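Local coordinates for putative yopH targeting protein (Yersinia pestis, PDB 4GF3) that probably serves as the type III secretion chaperone SycH, binding the effector YopH and targeting it for export, at residues F51-L57 with D86-W92; R2-L7 with I97-G102. All coordinates share one frame; numbering follows the deposited sequence.

Interaction 1 (51-57 with 86-92) is a pairing of neighbouring strands inside the antiparallel sheet, whereas interaction 2 (2-7 with 97-102) joins the start of helix 4-15 to the loop leading from strand 88-96 into helix 102-118. Strands 47-56 and 88-96 link the two: they are bonded together in interaction 1, and Leu48 of the first packs against the apolar part of interaction 2. The centres lie 26 Å apart, on opposite sides of the chain's centre. Interaction 1 is a ladder of backbone hydrogen bonds with buried apolar residues and a partly exposed polar end; interaction 2 relies on side-chain packing, with an exposed arginine and a water at its outer edge.

Interaction 1. Residues F51-L57 with D86-W92; sequences FMRAGIL and DDHWLLW
Neighbouring antiparallel strands 47-56 and 88-96 pair here in the sheet of this CesT-family chaperone, with a beta bulge towards the end of the first strand. Met52 and Leu91 form a hydrogen-bonded pair: Met52 N gives to Leu91 O at 2.9 Å and Leu91 N returns a bond to Met52 O. Their side chains run side by side in the same direction, towards helix 102-118. On the sheet's other face Phe51, Arg53 and Leu90 pack against a chain of another protein. Ala54 N bonds to Trp89 O; beyond it the register slips by one residue, and Trp89 N reaches Gly55 O at 3.0 Å. The bulge leaves Ala54 O to the His88 side chain, whose ND1 donates to it at 2.8 Å in the carbonyl plane. On one face of that imidazole lies the Arg53 guanidinium, centres 3.6 Å apart and planes at 6°; on the opposite face sit Ile56 N and, as a CH-pi contact, Ile56 CB. Arg53 reaches this place with CG anti to the backbone N (chi1 -176°) and an extended chain, while its NE forms a salt bridge with Asp84. Leu57 N closes the ladder on Asp87 O at 2.7 Å. Stacked and bonded at once, the His88 ring is restrained in rotation; the bond to Ala54 O probably favours the ND1-protonated neutral tautomer, and the stacked cation would tend to disfavour a second proton.

Interaction 2. Residues R2-L7 with I97-G102; sequences RTYSSL and INDTSG
Apolar contacts join Leu7 and the backbone around Tyr4 to Ile97 and Thr100. Leu7 CD2 presses on Thr100 CG2 at 3.4 Å, tighter than usual for two carbons, the side chains crossing at about a right angle. Leu7 CD1 rests 3.9 Å from Gly102 N. Ile97 directs CG2, anti to its own backbone N, against the chain where the helix begins, 3.7 Å from Tyr4 N. Leu48 of strand 47-56 touches Tyr4, Leu7 and Ile97 alike, tying this patch to the sheet.

Two helix starts meet here. Thr3 and Ser6 form a capping box at the beginning of helix 4-15, Ser6 N giving to Thr3 OG1 at 3.0 Å and Thr3 N to Ser6 OG. Ser101 is the N-cap of helix 102-118, its OG accepting from Gln104 N.

Polar contacts lie at the outer edge, around Arg2. Its nearly straight start carries CD to 3.4 Å from Ile97 O; the chi3 bend (-88°) then turns one guanidinium face over Ser101 CA. A water donates to Asn98 O at 2.7 Å. Glu10 takes a salt bridge from Arg2 NE through one carboxylate oxygen and a hydrogen bond from Gly102 N through the other.

Interaction 1. Residues F51-L57 with D86-W92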
loop_
_atom_site.group_PDB
_atom_site.type_symbol
_atom_site.label_atom_id
_atom_site.label_comp_id
_atom_site.label_asym_id
_atom_site.label_seq_id
_atom_site.Cartn_x
_atom_site.Cartn_y
_atom_site.Cartn_z
ATOM N N PHE A 51 2.074 -1.328 0.346
ATOM C CA PHE A 51 1.857 -2.699 0.878
ATOM C C PHE A 51 1.304 -2.714 2.282
ATOM O O PHE A 51 1.487 -1.738 3.052
ATOM C CB PHE A 51 3.146 -3.568 0.776
ATOM C CG PHE A 51 4.246 -3.162 1.695
ATOM C CD1 PHE A 51 4.382 -3.762 2.967
ATOM C CD2 PHE A 51 5.148 -2.185 1.321
ATOM C CE1 PHE A 51 5.391 -3.392 3.812
ATOM C CE2 PHE A 51 6.195 -1.854 2.157
ATOM C CZ PHE A 51 6.318 -2.459 3.398
ATOM N N MET A 52 0.656 -3.826 2.627
ATOM C CA MET A 52 0.059 -4.012 3.950
ATOM C C MET A 52 0.097 -5.491 4.362
ATOM O O MET A 52 0.009 -6.421 3.505
ATOM C CB MET A 52 -1.364 -3.453 3.992
ATOM C CG MET A 52 -2.401 -4.158 3.174
ATOM S SD MET A 52 -4.025 -3.504 3.542
ATOM C CE MET A 52 -4.411 -4.228 5.131
ATOM N N ARG A 53 0.224 -5.710 5.661
ATOM C CA ARG A 53 0.007 -7.031 6.233
ATOM C C ARG A 53 -1.480 -7.155 6.533
ATOM O O ARG A 53 -2.092 -6.310 7.208
ATOM C CB ARG A 53 0.852 -7.265 7.491
ATOM C CG ARG A 53 0.770 -8.689 8.120
ATOM C CD ARG A 53 1.959 -8.914 9.065
ATOM N NE ARG A 53 1.993 -10.207 9.790
ATOM C CZ ARG A 53 1.432 -10.423 10.978
ATOM N NH1 ARG A 53 0.725 -9.460 11.566
ATOM N NH2 ARG A 53 1.536 -11.620 11.581
ATOM N N ALA A 54 -2.064 -8.225 6.031
ATOM C CA ALA A 54 -3.429 -8.552 6.337
ATOM C C ALA A 54 -3.497 -9.788 7.288
ATOM O O ALA A 54 -2.505 -10.110 8.003
ATOM C CB ALA A 54 -4.182 -8.757 5.029
ATOM N N GLY A 55 -4.613 -10.519 7.248
ATOM C CA GLY A 55 -4.874 -11.613 8.211
ATOM C C GLY A 55 -4.250 -12.933 7.817
ATOM O O GLY A 55 -3.656 -13.075 6.727
ATOM N N ILE A 56 -4.323 -13.883 8.724
ATOM C CA ILE A 56 -3.783 -15.219 8.499
ATOM C C ILE A 56 -4.540 -15.934 7.364
ATOM O O ILE A 56 -5.740 -15.724 7.180
ATOM C CB ILE A 56 -3.778 -16.055 9.795
ATOM C CG1 ILE A 56 -2.891 -17.282 9.584
ATOM C CG2 ILE A 56 -5.196 -16.446 10.223
ATOM C CD1 ILE A 56 -2.492 -18.018 10.828
ATOM N N LEU A 57 -3.855 -16.785 6.589
ATOM C CA LEU A 57 -4.573 -17.512 5.558
ATOM C C LEU A 57 -5.660 -18.374 6.126
ATOM O O LEU A 57 -5.477 -19.026 7.142
ATOM C CB LEU A 57 -3.647 -18.337 4.661
ATOM C CG LEU A 57 -3.109 -19.657 5.127
ATOM C CD1 LEU A 57 -4.039 -20.819 4.768
ATOM C CD2 LEU A 57 -1.736 -19.872 4.525
ATOM N N ASP A 86 4.498 -16.409 8.796
ATOM C CA ASP A 86 3.461 -16.836 9.686
ATOM C C ASP A 86 2.100 -17.054 9.005
ATOM O O ASP A 86 1.077 -17.162 9.655
ATOM C CB ASP A 86 3.434 -15.848 10.823
ATOM C CG ASP A 86 4.730 -15.954 11.671
ATOM O OD1 ASP A 86 5.179 -17.118 11.905
ATOM O OD2 ASP A 86 5.294 -14.892 12.056
ATOM N N ASP A 87 2.143 -17.176 7.693
ATOM C CA ASP A 87 0.983 -17.489 6.888
ATOM C C ASP A 87 -0.005 -16.283 6.866
ATOM O O ASP A 87 -1.177 -16.473 6.533
ATOM C CB ASP A 87 0.283 -18.770 7.374
ATOM C CG ASP A 87 1.184 -20.023 7.277
ATOM O OD1 ASP A 87 2.263 -19.964 6.638
ATOM O OD2 ASP A 87 0.792 -21.069 7.798
ATOM N N HIS A 88 0.468 -15.095 7.234
ATOM C CA HIS A 88 -0.301 -13.872 6.942
ATOM C C HIS A 88 -0.077 -13.418 5.538
ATOM O O HIS A 88 1.050 -13.405 4.997
ATOM C CB HIS A 88 -0.006 -12.704 7.870
ATOM C CG HIS A 88 -0.581 -12.876 9.235
ATOM N ND1 HIS A 88 -1.346 -11.913 9.860
ATOM C CD2 HIS A 88 -0.508 -13.917 10.084
ATOM C CE1 HIS A 88 -1.685 -12.345 11.060
ATOM N NE2 HIS A 88 -1.212 -13.574 11.211
ATOM N N TRP A 89 -1.171 -12.960 4.967
ATOM C CA TRP A 89 -1.138 -12.346 3.671
ATOM C C TRP A 89 -0.409 -11.016 3.737
ATOM O O TRP A 89 -0.613 -10.212 4.657
ATOM C CB TRP A 89 -2.542 -12.131 3.145
ATOM C CG TRP A 89 -3.208 -13.420 2.781
ATOM C CD1 TRP A 89 -4.298 -14.028 3.385
ATOM C CD2 TRP A 89 -2.859 -14.239 1.671
ATOM N NE1 TRP A 89 -4.633 -15.167 2.705
ATOM C CE2 TRP A 89 -3.771 -15.317 1.646
ATOM C CE3 TRP A 89 -1.890 -14.144 0.688
ATOM C CZ2 TRP A 89 -3.701 -16.333 0.677
ATOM C CZ3 TRP A 89 -1.812 -15.173 -0.272
ATOM C CH2 TRP A 89 -2.734 -16.221 -0.273
ATOM N N LEU A 90 0.432 -10.812 2.746
ATOM C CA LEU A 90 1.110 -9.543 2.542
ATOM C C LEU A 90 0.690 -9.071 1.150
ATOM O O LEU A 90 1.075 -9.675 0.132
ATOM C CB LEU A 90 2.618 -9.741 2.601
ATOM C CG LEU A 90 3.488 -8.479 2.824
ATOM C CD1 LEU A 90 4.889 -8.912 3.206
ATOM C CD2 LEU A 90 3.525 -7.544 1.623
ATOM N N LEU A 91 -0.066 -7.974 1.121
ATOM C CA LEU A 91 -0.733 -7.466 -0.080
ATOM C C LEU A 91 0.064 -6.273 -0.572
ATOM O O LEU A 91 0.518 -5.410 0.241
ATOM C CB LEU A 91 -2.154 -7.069 0.248
ATOM C CG LEU A 91 -3.039 -8.092 0.961
ATOM C CD1 LEU A 91 -4.411 -7.484 1.178
ATOM C CD2 LEU A 91 -3.058 -9.375 0.168
ATOM N N TRP A 92 0.315 -6.195 -1.878
ATOM C CA TRP A 92 1.262 -5.234 -2.332
ATOM C C TRP A 92 1.023 -4.835 -3.801
ATOM O O TRP A 92 0.386 -5.540 -4.620
ATOM C CB TRP A 92 2.728 -5.686 -2.140
ATOM C CG TRP A 92 3.102 -6.926 -2.934
ATOM C CD1 TRP A 92 3.062 -8.222 -2.479
ATOM C CD2 TRP A 92 3.675 -6.991 -4.263
ATOM N NE1 TRP A 92 3.607 -9.069 -3.405
ATOM C CE2 TRP A 92 3.898 -8.366 -4.546
ATOM C CE3 TRP A 92 3.941 -6.027 -5.280
ATOM C CZ2 TRP A 92 4.432 -8.795 -5.769
ATOM C CZ3 TRP A 92 4.427 -6.456 -6.494
ATOM C CH2 TRP A 92 4.692 -7.828 -6.717
#

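Interaction 2. Residues R2-L7 with I97-G102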
loop_
_atom_site.group_PDB
_atom_site.type_symbol
_atom_site.label_atom_id
_atom_site.label_comp_id
_atom_site.label_asym_id
_atom_site.label_seq_id
_atom_site.Cartn_x
_atom_site.Cartn_y
_atom_site.Cartn_z
ATOM N N ARG A 2 8.038 14.030 -12.171
ATOM C CA ARG A 2 7.524 13.852 -10.791
ATOM C C ARG A 2 8.670 13.344 -9.941
ATOM O O ARG A 2 9.471 12.581 -10.428
ATOM C CB ARG A 2 6.414 12.804 -10.775
ATOM C CG ARG A 2 5.693 12.748 -9.461
ATOM C CD ARG A 2 4.508 11.817 -9.543
ATOM N NE ARG A 2 3.271 12.454 -10.013
ATOM C CZ ARG A 2 2.549 12.011 -11.047
ATOM N NH1 ARG A 2 2.971 10.905 -11.709
ATOM N NH2 ARG A 2 1.396 12.626 -11.409
ATOM N N THR A 3 8.724 13.704 -8.665
ATOM C CA THR A 3 9.607 12.988 -7.731
ATOM C C THR A 3 8.808 12.149 -6.737
ATOM O O THR A 3 7.610 12.329 -6.576
ATOM C CB THR A 3 10.445 13.978 -6.963
ATOM O OG1 THR A 3 9.555 14.723 -6.161
ATOM C CG2 THR A 3 11.160 14.879 -7.906
ATOM N N TYR A 4 9.468 11.206 -6.073
ATOM C CA TYR A 4 8.841 10.450 -5.001
ATOM C C TYR A 4 8.130 11.362 -3.989
ATOM O O TYR A 4 6.970 11.112 -3.638
ATOM C CB TYR A 4 9.875 9.578 -4.249
ATOM C CG TYR A 4 9.256 8.743 -3.161
ATOM C CD1 TYR A 4 8.447 7.632 -3.457
ATOM C CD2 TYR A 4 9.462 9.047 -1.831
ATOM C CE1 TYR A 4 7.874 6.867 -2.465
ATOM C CE2 TYR A 4 8.920 8.262 -0.819
ATOM C CZ TYR A 4 8.117 7.187 -1.135
ATOM O OH TYR A 4 7.578 6.436 -0.102
ATOM N N SER A 5 8.826 12.380 -3.500
ATOM C CA SER A 5 8.262 13.273 -2.520
ATOM C C SER A 5 7.091 14.099 -3.077
ATOM O O SER A 5 6.116 14.305 -2.379
ATOM C CB SER A 5 9.343 14.175 -1.948
ATOM O OG SER A 5 10.252 13.362 -1.219
ATOM N N SER A 6 7.126 14.483 -4.356
ATOM C CA SER A 6 6.016 15.259 -4.893
ATOM C C SER A 6 4.837 14.321 -5.094
ATOM O O SER A 6 3.702 14.725 -4.923
ATOM C CB SER A 6 6.414 15.992 -6.180
ATOM O OG SER A 6 6.541 15.062 -7.235
ATOM N N LEU A 7 5.118 13.059 -5.401
ATOM C CA LEU A 7 4.059 12.072 -5.557
ATOM C C LEU A 7 3.354 11.888 -4.212
ATOM O O LEU A 7 2.129 11.838 -4.159
ATOM C CB LEU A 7 4.582 10.712 -6.056
ATOM C CG LEU A 7 3.538 9.605 -6.088
ATOM C CD1 LEU A 7 2.300 9.969 -6.880
ATOM C CD2 LEU A 7 4.175 8.313 -6.606
ATOM N N ILE A 97 7.098 5.565 -10.332
ATOM C CA ILE A 97 6.928 6.878 -9.668
ATOM C C ILE A 97 6.435 7.916 -10.656
ATOM O O ILE A 97 5.527 8.707 -10.367
ATOM C CB ILE A 97 8.246 7.341 -9.020
ATOM C CG1 ILE A 97 8.573 6.458 -7.798
ATOM C CG2 ILE A 97 8.190 8.824 -8.574
ATOM C CD1 ILE A 97 10.010 6.511 -7.380
ATOM N N ASN A 98 7.066 7.976 -11.809
ATOM C CA ASN A 98 6.646 8.957 -12.781
ATOM C C ASN A 98 5.293 8.634 -13.484
ATOM O O ASN A 98 4.620 9.544 -13.946
ATOM C CB ASN A 98 7.741 9.194 -13.820
ATOM C CG ASN A 98 7.426 10.383 -14.737
ATOM O OD1 ASN A 98 6.827 10.221 -15.826
ATOM N ND2 ASN A 98 7.792 11.582 -14.295
ATOM N N ASP A 99 4.898 7.390 -13.584
ATOM C CA ASP A 99 3.712 7.057 -14.370
ATOM C C ASP A 99 2.433 7.104 -13.471
ATOM O O ASP A 99 1.323 6.961 -13.990
ATOM C CB ASP A 99 3.771 5.636 -14.965
ATOM C CG ASP A 99 4.903 5.439 -16.000
ATOM O OD1 ASP A 99 5.424 6.478 -16.530
ATOM O OD2 ASP A 99 5.251 4.204 -16.163
ATOM N N THR A 100 2.586 7.201 -12.133
ATOM C CA THR A 100 1.423 6.968 -11.261
ATOM C C THR A 100 0.881 8.353 -10.899
ATOM O O THR A 100 1.430 9.299 -11.312
ATOM C CB THR A 100 1.790 5.989 -10.081
ATOM O OG1 THR A 100 0.593 5.565 -9.361
ATOM C CG2 THR A 100 2.675 6.635 -9.106
ATOM N N SER A 101 -0.274 8.484 -10.257
ATOM C CA SER A 101 -0.786 9.775 -9.764
ATOM C C SER A 101 -1.264 9.560 -8.319
ATOM O O SER A 101 -1.424 8.400 -7.846
ATOM C CB SER A 101 -2.017 10.234 -10.630
ATOM O OG SER A 101 -2.944 9.135 -10.540
ATOM N N GLY A 102 -1.483 10.668 -7.624
ATOM C CA GLY A 102 -2.186 10.672 -6.340
ATOM C C GLY A 102 -3.473 9.861 -6.406
ATOM O O GLY A 102 -3.757 9.026 -5.554
HETATM O O HOH W 1 2.746 11.455 -14.206
#